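PDB 3VWA: cytoplasmic export protein 1 from Saccharomyces cerevisiae, which binds tRNA and takes part in nuclear tRNA export, probably collecting tRNAs from export receptors at the nuclear pore and passing them to the translation machinery. Local coordinates for residues A[31-35]-A[36-40]; A[472-475]-A[476-479]. All coordinates share one frame; numbering follows the deposited sequence.

Interaction 1 of 2, residues A[31-35]-A[36-40]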
# COMPACT_ATOMS: atom_id res chain seq x y z
N GLY A 31 -0.35 -14.37 16.73
CA GLY A 31 -0.88 -14.08 18.02
C GLY A 31 -0.78 -12.59 18.26
O GLY A 31 -0.35 -11.83 17.37
N THR A 32 -1.16 -12.18 19.47
CA THR A 32 -1.08 -10.80 19.88
C THR A 32 -0.70 -10.87 21.34
O THR A 32 -1.14 -11.78 22.07
CB THR A 32 -2.44 -10.04 19.77
OG1 THR A 32 -3.15 -10.17 21.01
CG2 THR A 32 -3.35 -10.54 18.64
N ARG A 33 0.14 -9.94 21.76
CA ARG A 33 0.52 -9.77 23.16
C ARG A 33 -0.67 -9.11 23.86
O ARG A 33 -1.20 -8.09 23.38
CB ARG A 33 1.79 -8.92 23.27
CG ARG A 33 2.44 -8.96 24.66
CD ARG A 33 3.25 -7.70 24.93
NE ARG A 33 4.68 -7.85 24.80
CZ ARG A 33 5.52 -6.91 24.34
NH1 ARG A 33 6.81 -7.17 24.29
NH2 ARG A 33 5.09 -5.75 23.90
N LYS A 34 -1.12 -9.71 24.97
CA LYS A 34 -2.40 -9.28 25.59
C LYS A 34 -2.43 -7.87 26.14
O LYS A 34 -3.23 -7.03 25.69
CB LYS A 34 -2.92 -10.29 26.62
CG LYS A 34 -3.96 -11.19 26.00
CD LYS A 34 -4.72 -11.98 27.05
CE LYS A 34 -3.77 -12.89 27.81
NZ LYS A 34 -4.35 -14.26 27.98
N ALA A 35 -1.52 -7.59 27.07
CA ALA A 35 -1.46 -6.31 27.77
C ALA A 35 -1.38 -5.18 26.76
O ALA A 35 -2.14 -4.22 26.81
CB ALA A 35 -0.25 -6.30 28.68
N ASP A 36 -0.52 -5.40 25.77
CA ASP A 36 -0.18 -4.51 24.66
C ASP A 36 -1.08 -4.48 23.41
O ASP A 36 -1.14 -3.48 22.70
CB ASP A 36 1.19 -4.99 24.16
CG ASP A 36 2.12 -3.86 23.93
OD1 ASP A 36 3.28 -4.09 23.60
OD2 ASP A 36 1.66 -2.72 24.11
N SER A 37 -1.68 -5.61 23.09
CA SER A 37 -2.09 -5.94 21.73
C SER A 37 -0.96 -5.83 20.64
O SER A 37 -1.26 -5.70 19.46
CB SER A 37 -3.34 -5.15 21.33
OG SER A 37 -2.95 -3.99 20.64
N LEU A 38 0.31 -5.90 21.04
CA LEU A 38 1.42 -6.04 20.05
C LEU A 38 1.33 -7.38 19.28
O LEU A 38 1.41 -8.42 19.90
CB LEU A 38 2.80 -5.97 20.72
CG LEU A 38 3.93 -6.07 19.68
CD1 LEU A 38 4.15 -4.75 19.00
CD2 LEU A 38 5.25 -6.50 20.32
N PRO A 39 1.19 -7.35 17.92
CA PRO A 39 1.20 -8.56 17.08
C PRO A 39 2.46 -9.38 17.25
O PRO A 39 3.55 -8.85 17.20
CB PRO A 39 1.17 -7.99 15.65
CG PRO A 39 0.51 -6.65 15.79
CD PRO A 39 1.08 -6.13 17.09
N VAL A 40 2.32 -10.68 17.47
CA VAL A 40 3.48 -11.53 17.69
C VAL A 40 3.30 -12.81 16.91
O VAL A 40 2.24 -13.12 16.41
CB VAL A 40 3.62 -11.91 19.20
CG1 VAL A 40 3.78 -10.66 20.08
CG2 VAL A 40 2.41 -12.73 19.66

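Interaction 2 of 2, residues A[472-475]-A[476-479]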
# COMPACT_ATOMS: atom_id res chain seq x y z
N PRO A 472 -23.03 34.06 -23.83
CA PRO A 472 -22.41 34.67 -25.03
C PRO A 472 -21.61 33.67 -25.88
O PRO A 472 -21.57 33.79 -27.10
CB PRO A 472 -21.45 35.74 -24.47
CG PRO A 472 -21.37 35.50 -22.98
CD PRO A 472 -22.64 34.76 -22.59
N GLN A 473 -20.98 32.69 -25.24
CA GLN A 473 -20.25 31.71 -26.02
C GLN A 473 -21.11 30.51 -26.39
O GLN A 473 -22.04 30.19 -25.67
CB GLN A 473 -19.01 31.31 -25.26
CG GLN A 473 -18.23 32.53 -24.82
CD GLN A 473 -17.62 33.25 -25.98
OE1 GLN A 473 -17.03 32.62 -26.85
NE2 GLN A 473 -17.75 34.59 -26.01
N VAL A 474 -20.79 29.87 -27.52
CA VAL A 474 -21.55 28.75 -28.05
C VAL A 474 -21.39 27.48 -27.22
O VAL A 474 -22.34 26.69 -27.09
CB VAL A 474 -21.22 28.50 -29.55
CG1 VAL A 474 -21.75 27.16 -30.08
CG2 VAL A 474 -21.79 29.61 -30.40
N LYS A 475 -20.23 27.27 -26.61
CA LYS A 475 -19.97 25.98 -25.98
C LYS A 475 -20.94 25.65 -24.82
O LYS A 475 -21.40 24.52 -24.74
CB LYS A 475 -18.51 25.83 -25.56
CG LYS A 475 -18.11 24.38 -25.28
CD LYS A 475 -16.60 24.22 -25.03
CE LYS A 475 -16.19 22.74 -24.95
NZ LYS A 475 -14.72 22.51 -24.87
N PRO A 476 -21.24 26.61 -23.92
CA PRO A 476 -22.15 26.36 -22.78
C PRO A 476 -23.61 26.21 -23.19
O PRO A 476 -24.38 25.51 -22.52
CB PRO A 476 -21.95 27.59 -21.89
CG PRO A 476 -20.55 28.11 -22.29
CD PRO A 476 -20.54 27.91 -23.78
N ARG A 477 -23.98 26.79 -24.33
CA ARG A 477 -25.31 26.60 -24.91
C ARG A 477 -25.44 25.16 -25.37
O ARG A 477 -26.41 24.46 -25.01
CB ARG A 477 -25.56 27.62 -26.03
CG ARG A 477 -25.08 29.02 -25.63
CD ARG A 477 -25.96 30.13 -26.18
NE ARG A 477 -25.87 30.20 -27.62
CZ ARG A 477 -24.99 30.95 -28.29
NH1 ARG A 477 -24.13 31.71 -27.63
NH2 ARG A 477 -24.96 30.92 -29.61
N LEU A 478 -24.45 24.69 -26.11
CA LEU A 478 -24.39 23.28 -26.53
C LEU A 478 -24.39 22.32 -25.34
O LEU A 478 -24.85 21.21 -25.45
CB LEU A 478 -23.12 23.06 -27.34
CG LEU A 478 -23.04 23.80 -28.69
CD1 LEU A 478 -21.66 23.64 -29.26
CD2 LEU A 478 -24.08 23.32 -29.70
N ALA A 479 -23.80 22.73 -24.23
CA ALA A 479 -23.76 21.89 -23.06
C ALA A 479 -25.16 21.88 -22.40
O ALA A 479 -25.52 20.93 -21.76
CB ALA A 479 -22.72 22.39 -22.05

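Interaction 1 of 2, residues A[31-35]-A[36-40]
Gly31 and Val40 face each other as a hydrogen-bonded pair at the end of an antiparallel beta hairpin, and Thr32 and Pro39 form the next, non-hydrogen-bonded pair. Two backbone bonds join the first pair: Gly31 N to Val40 O, and Val40 N to Gly31 O, each 2.9 Å. Arg33 N then donates to Leu38 O at 2.7 Å, and this bond is nearly straight, 171° at the hydrogen. Beyond it the chain turns back through Lys34, Ala35, Asp36 and Ser37. A weak bond from Ser37 N to Lys34 O spans the turn.

Arg33 carries most of the side-chain contact. Its CG lies anti to the backbone N (chi1 -167°), and the chain bends at chi3, which turns its end toward the side chains of Asp36 and Leu38. There NH2 forms a salt bridge with Asp36 OD1 at 2.5 Å, unusually short and bent, so its exact length is doubtful. OD1 sits at the edge of the guanidinium, near its plane, and the carboxylate is turned by 26° against it. Leu38 CD2 lies over one guanidinium face, 3.7 Å from Arg33 NH2. Closer to the strands, the Val40 side chain lies against the Gly31 backbone. Its CG2 lies 3.5 Å from Gly31 C, while its CG1 reaches Arg33 CB. Gly31 brings no side chain to the face where Val40 CG2 lies. In the turn itself, Ser37 OG bonds to Asp36 O.

The hairpin joins strands 26-33 and 39-45 in the sheet of the kinase-like domain. Strand 13-15 borders it, where Thr32 OG1 bonds to Thr14 OG1. Arg33 and Val40 both touch Tyr13 and Leu74, the latter on strand 73-77. Arg90 bonds to the carbonyl oxygens of Gly31 and Val40.

Interaction 2 of 2, residues A[472-475]-A[476-479]
Val474 O accepts a nearly straight bond from Leu478 N, 3.1 Å and 175° at the hydrogen, and Ala479 N donates to Lys475 O at 3.0 Å, so i to i+4 bonding begins here, in the first turn of helix 474-487. Pro476 is tolerated in this turn because the nitrogens of a first turn have no helical carbonyl to bond, and its own has no hydrogen. Its CD lies 4.0 Å from Gln473 CB.

Arg477 folds back toward the start of the helix. Its CG stands anti to the carbonyl carbon (chi1 -43°), and further bends at chi2 and chi3 carry the guanidinium past Val474 to the residues before the helix. NH1 makes a weak bond to Pro472 O at 3.3 Å, with that oxygen at the guanidinium edge, near its plane. One guanidinium face rests on Val474 CA, and Val474 CG2 lies 3.5 Å from Arg477 NH2. NH1 also bonds to Asp471 O, and NH2 has its own stronger partner, a salt bridge to Asp510. A leucine in place of Arg477 would probably leave Asp510 without its charged mate and the carbonyl of Asp471 without this donor. The other methyl of Val474 turns to Leu478, one turn along: its CG1 meets Leu478 CD1 at 3.6 Å, a small apolar contact.

Helix 474-487 precedes HEAT repeat 2, residues 494-530, among the helices of the HEAT-repeat part. Helix 433-446 meets Lys475 and Pro476 at Thr437 and Ala479 at Val440, and helix 513-536 meets Leu478 through Ile514, Val515 and Arg518. Lys475 NZ forms a salt bridge with Glu434 at the first of these helices.

The two contacts lie in different parts of the chain and share no element. Their centres are 63 Å apart, on opposite sides of the chain's centre. Interaction 1 is a surface contact that closes a hairpin in the kinase-like domain. Interaction 2 is partly buried and starts a helix in the HEAT-repeat part. Each includes an arginine in a salt bridge. In interaction 1 that bridge links the strand end to the turn, while in interaction 2 it reaches out to a loop next to another helix. Cross-strand bonds join the strand ends of interaction 1, which also bonds strand 13-15. Interaction 2 has i to i+4 bonds within one helix and side chains packed on two others.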